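Long-range contacts in aromatic-L-amino-acid decarboxylase (Catharanthus roseus, PDB 6EEW), which catalyses the pyridoxal phosphate-dependent decarboxylation of L-tryptophan to tryptamine and of 5-hydroxy-L-tryptophan to serotonin: residues V105-F110 / R383-V388; M137-W142 / K377-L382; L147-S152 / C329-Q334; A131-E136 / K358-K363. One frame throughout, in Å; residues are numbered along the deposited sequence.

Contact 1. Residues V105-F110 / R383-V388; sequences VSSAAF and RSYGVV
Tyr385 reaches end-on into the first turn of helix 107-119, where its OH lies 3.4 Å from CB of Ser106. The same phenol oxygen accepts a hydrogen bond from the backbone N of Ala108 that is nearly straight, 166° at the hydrogen, but weak because Ala108 N and Tyr385 OH are 3.4 Å apart. Along one edge of the ring, Ser106 OG sits in the ring plane, 3.6 Å from Tyr385 CE2. Ser106 OG is also the N-cap of the helix: with chi1 at 71° it turns back over the helix start and accepts from Ala109 N at an OG-N distance of 3.2 Å, while also bonding to the carbonyl O of Leu322. Ala108 CB approaches Tyr385 CE2 obliquely at 3.8 Å and stands 3.7 Å from CB of Ser384, which lies over the centre of one face of the tyrosine ring. The second subunit closes round this tight part, with Phe19 edge-to-face on Tyr385 and Gln30 hydrogen-bonded to Ser107 OG.

The far side is looser. At Gly386 (phi 85°) the helix kinks, the N atoms of Val387 and Val388 having no bond to the turn before. An N-capped helix start docked on the long helix 375-409, with the partner's N-terminal region laid against both, suits the intertwined dimer of group II decarboxylases.

Contact 2. Residues M137-W142 / K377-L382; sequences MIVMDW and KLWLIL
The indoles of Trp142 and Trp379 meet obliquely where helix 130-146 packs on helix 375-409, with the six-membered ring of Trp142 and the five-membered ring of Trp379 centred 5.3 Å apart and their planes at 49°, so the pair is neither a stack nor a T-shape. CH2 of Trp142 arrives at the edge of the Trp379 indole, near its plane, 3.7 Å from NE1. The edge of Trp142 is in turn met by CD1 of Leu382, 4.0 Å from CE3, and the two side chains run past each other in opposite directions. CG2 of Val139 approaches the Trp379 ring obliquely, near the CB end.

These groups form the seam of the helix-helix packing, whose segments cross at 45° with axes 9.9 Å apart. Every touching residue is buried and no hydrogen bond spans the seam, so van der Waals and aromatic packing join the two segments. With CG anti to the backbone N (chi1 -172°), the Trp379 indole is carried from the flank of its helix to Trp142. Leu135 covers part of the same indole, and Ile81 of the second subunit packs on it as well. The polar end of Trp142 is satisfied across the dimer interface, NE1 bonding to the carbonyl O of Pro64 of the second subunit.

At the centre, Val139 divides its branches between two neighbours: CG2 touches CB of Trp379 at 3.6 Å, while CG1 rests 3.8 Å from CD1 of Leu378.

Contact 3. Residues L147-S152 / C329-Q334; sequences LKLPKS and CLWVKQ
Leu149 points its CD1 methyl straight at the indole of Trp331, a CH-pi contact in which CD1 stands 4.0 Å from the centroid of the five-membered ring and only 7° off its normal. The two side chains cross at about a right angle. Leu147 comes in at the other end of the indole on a slant, its CD1 3.5 Å from CH2 of Trp331. Chi2 of -94° turns a face of the Trp331 indole to Leu149, and a hydrogen bond from its NE1 to the carbonyl O of Met140 helps fix that rotation. Between the two leucines Lys148 takes positive phi in a Schellman motif, which terminates helix 130-146. Trp331 and the leucines pack between the central sheet and the C-terminal end of that helix.

Farther along, the contact becomes less buried and passes to the backbone and the aliphatic part of a lysine. Lys333 runs beside Ser152, CG lying 3.8 Å from the serine CB. A CA-H...O contact of 3.4 Å runs from Lys333 CA to Ser152 O, where the CA atoms of the two segments come nearest. The lysine then bends at chi3 (63°) and sends NZ away to the carbonyl oxygens of Val310 and Glu308.

Strand 328-332 runs antiparallel to both of its neighbours, 160-164 and 312-315, the mark of the seven-stranded sheet of fold type I pyridoxal phosphate enzymes.

Contact 4. Residues A131-E136 / K358-K363; sequences AATELE and KVVDFK
Chi1 of Glu136, -177°, places CG anti to the backbone N, and the extended chain beyond it lays the carboxylate over one face of Phe362. Chi1 of -89° turns the Phe362 ring toward the helix, and the two planes are stacked at 22° to each other. OE2 of Glu136 lies over the ring centre, 3.9 Å above the plane, while its CG is 3.7 Å from Phe362 CE2. Across the ring, CG2 of Val360 from the same loop covers the opposite face, 3.6 Å above its plane. The edge belongs to the helix backbone: the carbonyl O of Thr133 sits in the ring plane, 3.7 Å from Phe362 CE2. The phenyl is thus clamped on both faces and at one edge.

In the fold, this is where helix 130-146 of the large, cofactor-binding domain meets the connection between helix 346-350, which carries the tryptophan-binding Tyr348, and helix 375-409. Bonds from outside steady the stacked carboxylate: OE1 forms a salt bridge with Arg371 and OE2 accepts a hydrogen bond from the backbone N of Ile163. The negative charge so near the ring is probably offset in part by that arginine.

Thr133 turns its methyl to the loop, CG2 lying 3.4 Å from the carbonyl O of Val360 and 3.8 Å from that residue's CG2. At the start of segment 358-363, OE2 of Glu134 brushes CG2 of Val359 at 3.7 Å. This carboxylate is gripped elsewhere, by Trp126 NE1 and by the backbone N atoms of Gly57 and Leu59 of the second subunit.

How the contacts relate
Helix 130-146 serves contacts 2 and 4, and helix 375-409 serves contacts 1 and 2, so contact 2 is the piece they share. It is also the most fully buried and purely apolar. Contacts 1, 3 and 4 each include partly exposed residues and mix apolar packing with polar groups: a capped helix start in contact 1, a serine-lysine margin in contact 3 and bonded carboxylates in contact 4. Only contact 3 has a strand of the central sheet as one of its segments, and the second subunit does not touch it. It joins contact 2 through Met140 and through Leu378 on Cys329, while Leu135 on Trp379 and Met137 on Phe362 link contacts 2 and 4.

Contact 1. Residues V105-F110 / R383-V388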
loop_
_atom_site.group_PDB
_atom_site.type_symbol
_atom_site.label_atom_id
_atom_site.label_comp_id
_atom_site.label_asym_id
_atom_site.label_seq_id
_atom_site.Cartn_x
_atom_site.Cartn_y
_atom_site.Cartn_z
ATOM N N VAL A 105 6.761 2.730 -17.170
ATOM C CA VAL A 105 7.870 2.156 -16.416
ATOM C C VAL A 105 9.188 2.661 -16.995
ATOM O O VAL A 105 9.221 3.331 -18.028
ATOM C CB VAL A 105 7.837 0.614 -16.428
ATOM C CG1 VAL A 105 6.500 0.100 -15.876
ATOM C CG2 VAL A 105 8.091 0.081 -17.842
ATOM N N SER A 106 10.281 2.334 -16.303
ATOM C CA SER A 106 11.630 2.699 -16.718
ATOM C C SER A 106 12.628 1.846 -15.943
ATOM O O SER A 106 12.404 1.515 -14.778
ATOM C CB SER A 106 11.932 4.177 -16.471
ATOM O OG SER A 106 12.059 4.425 -15.075
ATOM N N SER A 107 13.771 1.568 -16.566
ATOM C CA SER A 107 14.760 0.747 -15.883
ATOM C C SER A 107 15.293 1.425 -14.626
ATOM O O SER A 107 15.585 0.742 -13.635
ATOM C CB SER A 107 15.898 0.387 -16.833
ATOM O OG SER A 107 16.519 1.538 -17.334
ATOM N N ALA A 108 15.425 2.754 -14.629
ATOM C CA ALA A 108 15.863 3.430 -13.406
ATOM C C ALA A 108 14.918 3.113 -12.258
ATOM O O ALA A 108 15.358 2.808 -11.137
ATOM C CB ALA A 108 15.961 4.940 -13.612
ATOM N N ALA A 109 13.612 3.137 -12.531
ATOM C CA ALA A 109 12.640 2.835 -11.487
ATOM C C ALA A 109 12.718 1.374 -11.071
ATOM O O ALA A 109 12.534 1.048 -9.896
ATOM C CB ALA A 109 11.230 3.183 -11.959
ATOM N N PHE A 110 12.971 0.474 -12.018
ATOM C CA PHE A 110 13.091 -0.932 -11.659
ATOM C C PHE A 110 14.287 -1.168 -10.753
ATOM O O PHE A 110 14.219 -1.978 -9.820
ATOM C CB PHE A 110 13.200 -1.797 -12.903
ATOM C CG PHE A 110 13.002 -3.241 -12.627
ATOM C CD1 PHE A 110 11.729 -3.743 -12.399
ATOM C CD2 PHE A 110 14.084 -4.107 -12.582
ATOM C CE1 PHE A 110 11.537 -5.098 -12.138
ATOM C CE2 PHE A 110 13.902 -5.464 -12.324
ATOM C CZ PHE A 110 12.631 -5.959 -12.107
ATOM N N ARG A 383 16.984 11.606 -11.117
ATOM C CA ARG A 383 18.416 11.735 -11.365
ATOM C C ARG A 383 18.844 11.084 -12.678
ATOM O O ARG A 383 19.765 11.577 -13.334
ATOM C CB ARG A 383 19.218 11.144 -10.208
ATOM C CG ARG A 383 19.193 11.995 -8.964
ATOM C CD ARG A 383 20.319 11.604 -8.010
ATOM N NE ARG A 383 21.626 11.895 -8.570
ATOM C CZ ARG A 383 22.782 11.563 -7.997
ATOM N NH1 ARG A 383 22.814 10.903 -6.839
ATOM N NH2 ARG A 383 23.906 11.900 -8.575
ATOM N N SER A 384 18.193 9.988 -13.079
ATOM C CA SER A 384 18.681 9.231 -14.221
ATOM C C SER A 384 18.213 9.812 -15.547
ATOM O O SER A 384 18.879 9.615 -16.569
ATOM C CB SER A 384 18.236 7.775 -14.096
ATOM O OG SER A 384 18.483 7.280 -12.784
ATOM N N TYR A 385 17.085 10.523 -15.560
ATOM C CA TYR A 385 16.561 11.079 -16.795
ATOM C C TYR A 385 16.614 12.596 -16.880
ATOM O O TYR A 385 16.868 13.126 -17.969
ATOM C CB TYR A 385 15.127 10.581 -17.019
ATOM C CG TYR A 385 15.119 9.068 -17.079
ATOM C CD1 TYR A 385 16.062 8.389 -17.848
ATOM C CD2 TYR A 385 14.214 8.312 -16.347
ATOM C CE1 TYR A 385 16.085 7.003 -17.904
ATOM C CE2 TYR A 385 14.230 6.925 -16.399
ATOM C CZ TYR A 385 15.162 6.273 -17.179
ATOM O OH TYR A 385 15.187 4.891 -17.226
ATOM N N GLY A 386 16.435 13.323 -15.779
ATOM C CA GLY A 386 16.429 14.763 -15.895
ATOM C C GLY A 386 15.070 15.310 -16.266
ATOM O O GLY A 386 14.274 14.658 -16.962
ATOM N N VAL A 387 14.805 16.524 -15.783
ATOM C CA VAL A 387 13.542 17.199 -16.069
ATOM C C VAL A 387 13.298 17.312 -17.567
ATOM O O VAL A 387 12.172 17.100 -18.039
ATOM C CB VAL A 387 13.534 18.579 -15.397
ATOM C CG1 VAL A 387 12.234 19.292 -15.692
ATOM C CG2 VAL A 387 13.730 18.393 -13.896
ATOM N N VAL A 388 14.336 17.639 -18.340
ATOM C CA VAL A 388 14.141 17.840 -19.776
ATOM C C VAL A 388 13.623 16.560 -20.417
ATOM O O VAL A 388 12.620 16.571 -21.138
ATOM C CB VAL A 388 15.437 18.341 -20.446
ATOM C CG1 VAL A 388 15.224 18.564 -21.938
ATOM C CG2 VAL A 388 15.905 19.647 -19.824
#

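Contact 2. Residues M137-W142 / K377-L382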
loop_
_atom_site.group_PDB
_atom_site.type_symbol
_atom_site.label_atom_id
_atom_site.label_comp_id
_atom_site.label_asym_id
_atom_site.label_seq_id
_atom_site.Cartn_x
_atom_site.Cartn_y
_atom_site.Cartn_z
ATOM N N MET A 137 11.476 13.264 1.928
ATOM C CA MET A 137 11.227 14.696 2.011
ATOM C C MET A 137 11.892 15.442 0.854
ATOM O O MET A 137 11.265 16.289 0.190
ATOM C CB MET A 137 11.717 15.228 3.354
ATOM C CG MET A 137 11.072 14.596 4.555
ATOM S SD MET A 137 11.885 15.084 6.085
ATOM C CE MET A 137 11.514 16.842 6.145
ATOM N N ILE A 138 13.164 15.134 0.590
ATOM C CA ILE A 138 13.889 15.830 -0.473
ATOM C C ILE A 138 13.220 15.593 -1.824
ATOM O O ILE A 138 13.053 16.521 -2.625
ATOM C CB ILE A 138 15.362 15.393 -0.499
ATOM C CG1 ILE A 138 16.081 15.811 0.781
ATOM C CG2 ILE A 138 16.055 16.022 -1.649
ATOM C CD1 ILE A 138 17.429 15.130 0.943
ATOM N N VAL A 139 12.853 14.340 -2.117
ATOM C CA VAL A 139 12.256 14.037 -3.417
ATOM C C VAL A 139 10.913 14.734 -3.566
ATOM O O VAL A 139 10.560 15.202 -4.656
ATOM C CB VAL A 139 12.114 12.517 -3.609
ATOM C CG1 VAL A 139 10.979 12.195 -4.611
ATOM C CG2 VAL A 139 13.432 11.915 -4.053
ATOM N N MET A 140 10.139 14.816 -2.485
ATOM C CA MET A 140 8.859 15.499 -2.587
ATOM C C MET A 140 9.048 16.986 -2.846
ATOM O O MET A 140 8.284 17.584 -3.605
ATOM C CB MET A 140 8.019 15.259 -1.330
ATOM C CG MET A 140 7.443 13.850 -1.264
ATOM S SD MET A 140 6.283 13.487 -2.601
ATOM C CE MET A 140 4.816 14.346 -2.071
ATOM N N ASP A 141 10.090 17.591 -2.269
ATOM C CA ASP A 141 10.353 18.997 -2.559
ATOM C C ASP A 141 10.884 19.192 -3.992
ATOM O O ASP A 141 10.515 20.160 -4.677
ATOM C CB ASP A 141 11.331 19.561 -1.526
ATOM C CG ASP A 141 10.639 20.022 -0.235
ATOM O OD1 ASP A 141 9.428 19.773 -0.062
ATOM O OD2 ASP A 141 11.314 20.642 0.617
ATOM N N TRP A 142 11.733 18.277 -4.470
ATOM C CA TRP A 142 12.151 18.291 -5.874
ATOM C C TRP A 142 10.953 18.306 -6.796
ATOM O O TRP A 142 10.822 19.163 -7.678
ATOM C CB TRP A 142 12.981 17.052 -6.203
ATOM C CG TRP A 142 14.397 17.152 -5.859
ATOM C CD1 TRP A 142 14.964 18.018 -4.991
ATOM C CD2 TRP A 142 15.447 16.328 -6.362
ATOM N NE1 TRP A 142 16.324 17.796 -4.917
ATOM C CE2 TRP A 142 16.645 16.764 -5.759
ATOM C CE3 TRP A 142 15.494 15.275 -7.279
ATOM C CZ2 TRP A 142 17.879 16.184 -6.040
ATOM C CZ3 TRP A 142 16.721 14.692 -7.562
ATOM C CH2 TRP A 142 17.901 15.152 -6.946
ATOM N N LYS A 377 13.126 4.907 -5.701
ATOM C CA LYS A 377 12.943 4.760 -7.134
ATOM C C LYS A 377 12.584 6.093 -7.785
ATOM O O LYS A 377 13.018 6.360 -8.908
ATOM C CB LYS A 377 11.886 3.688 -7.412
ATOM C CG LYS A 377 10.468 4.048 -6.977
ATOM C CD LYS A 377 9.499 2.968 -7.446
ATOM C CE LYS A 377 8.083 3.183 -6.933
ATOM N NZ LYS A 377 7.127 2.113 -7.434
ATOM N N LEU A 378 11.831 6.958 -7.093
ATOM C CA LEU A 378 11.549 8.283 -7.654
ATOM C C LEU A 378 12.830 9.096 -7.808
ATOM O O LEU A 378 13.062 9.725 -8.851
ATOM C CB LEU A 378 10.566 9.050 -6.778
ATOM C CG LEU A 378 9.065 8.890 -6.993
ATOM C CD1 LEU A 378 8.361 10.031 -6.256
ATOM C CD2 LEU A 378 8.705 8.877 -8.479
ATOM N N TRP A 379 13.649 9.129 -6.753
ATOM C CA TRP A 379 14.955 9.772 -6.821
ATOM C C TRP A 379 15.748 9.266 -8.013
ATOM O O TRP A 379 16.330 10.056 -8.765
ATOM C CB TRP A 379 15.713 9.519 -5.523
ATOM C CG TRP A 379 16.999 10.265 -5.359
ATOM C CD1 TRP A 379 17.195 11.607 -5.486
ATOM C CD2 TRP A 379 18.266 9.709 -4.966
ATOM N NE1 TRP A 379 18.517 11.921 -5.225
ATOM C CE2 TRP A 379 19.189 10.772 -4.899
ATOM C CE3 TRP A 379 18.710 8.411 -4.679
ATOM C CZ2 TRP A 379 20.523 10.577 -4.548
ATOM C CZ3 TRP A 379 20.034 8.219 -4.332
ATOM C CH2 TRP A 379 20.926 9.295 -4.270
ATOM N N LEU A 380 15.797 7.942 -8.192
ATOM C CA LEU A 380 16.558 7.404 -9.311
ATOM C C LEU A 380 15.948 7.828 -10.634
ATOM O O LEU A 380 16.680 8.093 -11.577
ATOM C CB LEU A 380 16.651 5.879 -9.242
ATOM C CG LEU A 380 17.903 5.297 -8.563
ATOM C CD1 LEU A 380 18.012 5.864 -7.152
ATOM C CD2 LEU A 380 17.846 3.779 -8.518
ATOM N N ILE A 381 14.625 7.944 -10.718
ATOM C CA ILE A 381 14.008 8.393 -11.967
ATOM C C ILE A 381 14.461 9.811 -12.303
ATOM O O ILE A 381 14.973 10.096 -13.401
ATOM C CB ILE A 381 12.477 8.320 -11.855
ATOM C CG1 ILE A 381 12.007 6.879 -11.664
ATOM C CG2 ILE A 381 11.814 8.974 -13.064
ATOM C CD1 ILE A 381 10.503 6.769 -11.413
ATOM N N LEU A 382 14.257 10.723 -11.356
ATOM C CA LEU A 382 14.638 12.112 -11.555
ATOM C C LEU A 382 16.115 12.228 -11.913
ATOM O O LEU A 382 16.478 12.862 -12.914
ATOM C CB LEU A 382 14.291 12.913 -10.307
ATOM C CG LEU A 382 12.776 12.803 -10.157
ATOM C CD1 LEU A 382 12.340 13.288 -8.791
ATOM C CD2 LEU A 382 12.105 13.609 -11.252
#

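Contact 3. Residues L147-S152 / C329-Q334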
loop_
_atom_site.group_PDB
_atom_site.type_symbol
_atom_site.label_atom_id
_atom_site.label_comp_id
_atom_site.label_asym_id
_atom_site.label_seq_id
_atom_site.Cartn_x
_atom_site.Cartn_y
_atom_site.Cartn_z
ATOM N N LEU A 147 6.908 20.812 -10.469
ATOM C CA LEU A 147 5.528 21.205 -10.699
ATOM C C LEU A 147 5.302 22.679 -10.452
ATOM O O LEU A 147 4.175 23.146 -10.652
ATOM C CB LEU A 147 4.595 20.380 -9.810
ATOM C CG LEU A 147 4.620 18.867 -10.075
ATOM C CD1 LEU A 147 3.890 18.074 -8.968
ATOM C CD2 LEU A 147 4.072 18.552 -11.462
ATOM N N LYS A 148 6.330 23.409 -10.002
ATOM C CA LYS A 148 6.220 24.842 -9.709
ATOM C C LYS A 148 5.079 25.132 -8.742
ATOM O O LYS A 148 4.309 26.082 -8.919
ATOM C CB LYS A 148 6.086 25.680 -10.987
ATOM C CG LYS A 148 7.330 25.668 -11.891
ATOM C CD LYS A 148 7.106 26.485 -13.145
ATOM C CE LYS A 148 8.260 26.355 -14.141
ATOM N NZ LYS A 148 9.586 26.777 -13.577
ATOM N N LEU A 149 4.991 24.316 -7.695
ATOM C CA LEU A 149 4.054 24.558 -6.617
ATOM C C LEU A 149 4.608 25.620 -5.667
ATOM O O LEU A 149 5.826 25.766 -5.519
ATOM C CB LEU A 149 3.800 23.270 -5.836
ATOM C CG LEU A 149 3.353 22.036 -6.624
ATOM C CD1 LEU A 149 3.125 20.867 -5.665
ATOM C CD2 LEU A 149 2.086 22.337 -7.431
ATOM N N PRO A 150 3.738 26.368 -5.003
ATOM C CA PRO A 150 4.216 27.359 -4.033
ATOM C C PRO A 150 4.953 26.695 -2.874
ATOM O O PRO A 150 4.856 25.491 -2.640
ATOM C CB PRO A 150 2.936 28.055 -3.560
ATOM C CG PRO A 150 1.814 27.116 -3.921
ATOM C CD PRO A 150 2.275 26.344 -5.137
ATOM N N LYS A 151 5.767 27.498 -2.185
ATOM C CA LYS A 151 6.513 27.009 -1.031
ATOM C C LYS A 151 5.601 26.482 0.074
ATOM O O LYS A 151 6.073 25.794 0.986
ATOM C CB LYS A 151 7.425 28.116 -0.498
ATOM C CG LYS A 151 8.828 28.144 -1.122
ATOM C CD LYS A 151 9.700 27.015 -0.550
ATOM C CE LYS A 151 11.157 27.101 -1.021
ATOM N NZ LYS A 151 11.323 26.874 -2.499
ATOM N N SER A 152 4.316 26.804 0.033
ATOM C CA SER A 152 3.392 26.332 1.050
ATOM C C SER A 152 3.100 24.838 0.937
ATOM O O SER A 152 2.403 24.295 1.803
ATOM C CB SER A 152 2.097 27.140 0.970
ATOM O OG SER A 152 1.555 27.098 -0.339
ATOM N N CYS A 329 1.989 10.417 -5.183
ATOM C CA CYS A 329 2.507 11.545 -4.425
ATOM C C CYS A 329 1.357 12.405 -3.951
ATOM O O CYS A 329 0.437 12.706 -4.724
ATOM C CB CYS A 329 3.461 12.397 -5.263
ATOM S SG CYS A 329 4.871 11.518 -5.889
ATOM N N LEU A 330 1.431 12.822 -2.688
ATOM C CA LEU A 330 0.410 13.648 -2.065
ATOM C C LEU A 330 1.099 14.821 -1.398
ATOM O O LEU A 330 2.077 14.633 -0.664
ATOM C CB LEU A 330 -0.386 12.867 -1.035
ATOM C CG LEU A 330 -1.350 13.630 -0.130
ATOM C CD1 LEU A 330 -2.579 14.087 -0.908
ATOM C CD2 LEU A 330 -1.728 12.738 1.038
ATOM N N TRP A 331 0.671 16.024 -1.749
ATOM C CA TRP A 331 1.108 17.238 -1.091
ATOM C C TRP A 331 -0.050 17.858 -0.320
ATOM O O TRP A 331 -1.206 17.843 -0.774
ATOM C CB TRP A 331 1.646 18.247 -2.097
ATOM C CG TRP A 331 2.919 17.885 -2.791
ATOM C CD1 TRP A 331 4.195 18.234 -2.431
ATOM C CD2 TRP A 331 3.033 17.153 -4.008
ATOM N NE1 TRP A 331 5.097 17.758 -3.364
ATOM C CE2 TRP A 331 4.403 17.090 -4.339
ATOM C CE3 TRP A 331 2.104 16.545 -4.855
ATOM C CZ2 TRP A 331 4.862 16.432 -5.463
ATOM C CZ3 TRP A 331 2.561 15.881 -5.964
ATOM C CH2 TRP A 331 3.933 15.824 -6.261
ATOM N N VAL A 332 0.281 18.445 0.824
ATOM C CA VAL A 332 -0.697 19.064 1.703
ATOM C C VAL A 332 -0.140 20.397 2.169
ATOM O O VAL A 332 1.031 20.495 2.566
ATOM C CB VAL A 332 -1.060 18.164 2.894
ATOM C CG1 VAL A 332 -2.013 18.879 3.800
ATOM C CG2 VAL A 332 -1.696 16.902 2.378
ATOM N N LYS A 333 -0.986 21.424 2.109
ATOM C CA LYS A 333 -0.563 22.772 2.446
ATOM C C LYS A 333 -0.474 22.960 3.953
ATOM O O LYS A 333 0.349 23.757 4.427
ATOM C CB LYS A 333 -1.528 23.782 1.819
ATOM C CG LYS A 333 -1.055 25.222 1.859
ATOM C CD LYS A 333 -1.933 26.092 0.970
ATOM C CE LYS A 333 -3.363 26.115 1.464
ATOM N NZ LYS A 333 -4.240 26.863 0.522
ATOM N N GLN A 334 -1.307 22.247 4.719
ATOM C CA GLN A 334 -1.279 22.302 6.177
ATOM C C GLN A 334 -1.101 20.888 6.728
ATOM O O GLN A 334 -2.080 20.225 7.112
ATOM C CB GLN A 334 -2.537 22.969 6.719
ATOM C CG GLN A 334 -2.575 24.457 6.441
ATOM C CD GLN A 334 -3.759 25.131 7.098
ATOM O OE1 GLN A 334 -4.887 25.045 6.610
ATOM N NE2 GLN A 334 -3.507 25.817 8.213
#

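Contact 4. Residues A131-E136 / K358-K363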
loop_
_atom_site.group_PDB
_atom_site.type_symbol
_atom_site.label_atom_id
_atom_site.label_comp_id
_atom_site.label_asym_id
_atom_site.label_seq_id
_atom_site.Cartn_x
_atom_site.Cartn_y
_atom_site.Cartn_z
ATOM N N ALA A 131 17.820 7.703 6.264
ATOM C CA ALA A 131 17.936 7.964 4.838
ATOM C C ALA A 131 16.593 7.832 4.135
ATOM O O ALA A 131 16.242 8.671 3.296
ATOM C CB ALA A 131 18.974 7.030 4.213
ATOM N N ALA A 132 15.802 6.817 4.483
ATOM C CA ALA A 132 14.538 6.641 3.768
ATOM C C ALA A 132 13.647 7.866 3.923
ATOM O O ALA A 132 13.205 8.459 2.929
ATOM C CB ALA A 132 13.816 5.388 4.251
ATOM N N THR A 133 13.424 8.297 5.165
ATOM C CA THR A 133 12.554 9.442 5.423
ATOM C C THR A 133 13.111 10.743 4.848
ATOM O O THR A 133 12.370 11.546 4.249
ATOM C CB THR A 133 12.331 9.574 6.926
ATOM O OG1 THR A 133 11.519 8.486 7.385
ATOM C CG2 THR A 133 11.686 10.884 7.254
ATOM N N GLU A 134 14.405 10.989 5.046
ATOM C CA GLU A 134 14.992 12.234 4.582
ATOM C C GLU A 134 14.962 12.323 3.060
ATOM O O GLU A 134 14.586 13.364 2.499
ATOM C CB GLU A 134 16.414 12.374 5.122
ATOM C CG GLU A 134 16.460 12.494 6.637
ATOM C CD GLU A 134 17.621 13.359 7.104
ATOM O OE1 GLU A 134 18.244 14.018 6.247
ATOM O OE2 GLU A 134 17.903 13.403 8.321
ATOM N N LEU A 135 15.330 11.240 2.372
ATOM C CA LEU A 135 15.272 11.250 0.921
ATOM C C LEU A 135 13.843 11.423 0.445
ATOM O O LEU A 135 13.616 12.023 -0.604
ATOM C CB LEU A 135 15.865 9.963 0.340
ATOM C CG LEU A 135 15.861 9.925 -1.202
ATOM C CD1 LEU A 135 16.818 10.973 -1.804
ATOM C CD2 LEU A 135 16.201 8.547 -1.746
ATOM N N GLU A 136 12.862 10.904 1.188
ATOM C CA GLU A 136 11.486 11.129 0.755
ATOM C C GLU A 136 11.117 12.602 0.830
ATOM O O GLU A 136 10.503 13.150 -0.096
ATOM C CB GLU A 136 10.524 10.294 1.587
ATOM C CG GLU A 136 9.070 10.416 1.146
ATOM C CD GLU A 136 8.257 9.173 1.475
ATOM O OE1 GLU A 136 8.872 8.091 1.669
ATOM O OE2 GLU A 136 7.004 9.269 1.493
ATOM N N LYS A 358 13.119 19.115 12.329
ATOM C CA LYS A 358 13.372 19.228 10.899
ATOM C C LYS A 358 13.134 17.910 10.174
ATOM O O LYS A 358 13.502 17.772 9.002
ATOM C CB LYS A 358 14.802 19.724 10.658
ATOM C CG LYS A 358 15.851 18.985 11.474
ATOM C CD LYS A 358 17.265 19.311 11.023
ATOM C CE LYS A 358 17.884 20.452 11.822
ATOM N NZ LYS A 358 19.320 20.654 11.424
ATOM N N VAL A 359 12.497 16.950 10.838
ATOM C CA VAL A 359 12.419 15.574 10.368
ATOM C C VAL A 359 11.093 14.990 10.837
ATOM O O VAL A 359 10.596 15.321 11.917
ATOM C CB VAL A 359 13.637 14.770 10.886
ATOM C CG1 VAL A 359 13.214 13.409 11.344
ATOM C CG2 VAL A 359 14.743 14.706 9.825
ATOM N N VAL A 360 10.529 14.091 10.033
ATOM C CA VAL A 360 9.191 13.575 10.275
ATOM C C VAL A 360 9.237 12.063 10.519
ATOM O O VAL A 360 10.239 11.395 10.268
ATOM C CB VAL A 360 8.246 13.895 9.098
ATOM C CG1 VAL A 360 8.335 15.370 8.744
ATOM C CG2 VAL A 360 8.558 13.033 7.894
ATOM N N ASP A 361 8.136 11.546 11.069
ATOM C CA ASP A 361 7.854 10.118 11.125
ATOM C C ASP A 361 6.672 9.884 10.194
ATOM O O ASP A 361 5.547 10.306 10.490
ATOM C CB ASP A 361 7.539 9.632 12.541
ATOM C CG ASP A 361 8.697 9.825 13.510
ATOM O OD1 ASP A 361 9.870 9.632 13.114
ATOM O OD2 ASP A 361 8.418 10.126 14.695
ATOM N N PHE A 362 6.926 9.250 9.048
ATOM C CA PHE A 362 5.882 9.194 8.032
ATOM C C PHE A 362 4.722 8.297 8.428
ATOM O O PHE A 362 3.677 8.346 7.778
ATOM C CB PHE A 362 6.453 8.768 6.676
ATOM C CG PHE A 362 6.942 9.933 5.832
ATOM C CD1 PHE A 362 6.034 10.857 5.307
ATOM C CD2 PHE A 362 8.293 10.104 5.555
ATOM C CE1 PHE A 362 6.470 11.934 4.538
ATOM C CE2 PHE A 362 8.748 11.181 4.765
ATOM C CZ PHE A 362 7.840 12.096 4.258
ATOM N N LYS A 363 4.866 7.480 9.470
ATOM C CA LYS A 363 3.706 6.744 9.957
ATOM C C LYS A 363 2.540 7.673 10.253
ATOM O O LYS A 363 1.377 7.297 10.068
ATOM C CB LYS A 363 4.075 5.949 11.210
ATOM C CG LYS A 363 4.360 6.791 12.450
ATOM C CD LYS A 363 4.736 5.866 13.626
ATOM C CE LYS A 363 5.082 6.632 14.889
ATOM N NZ LYS A 363 3.933 7.426 15.358
#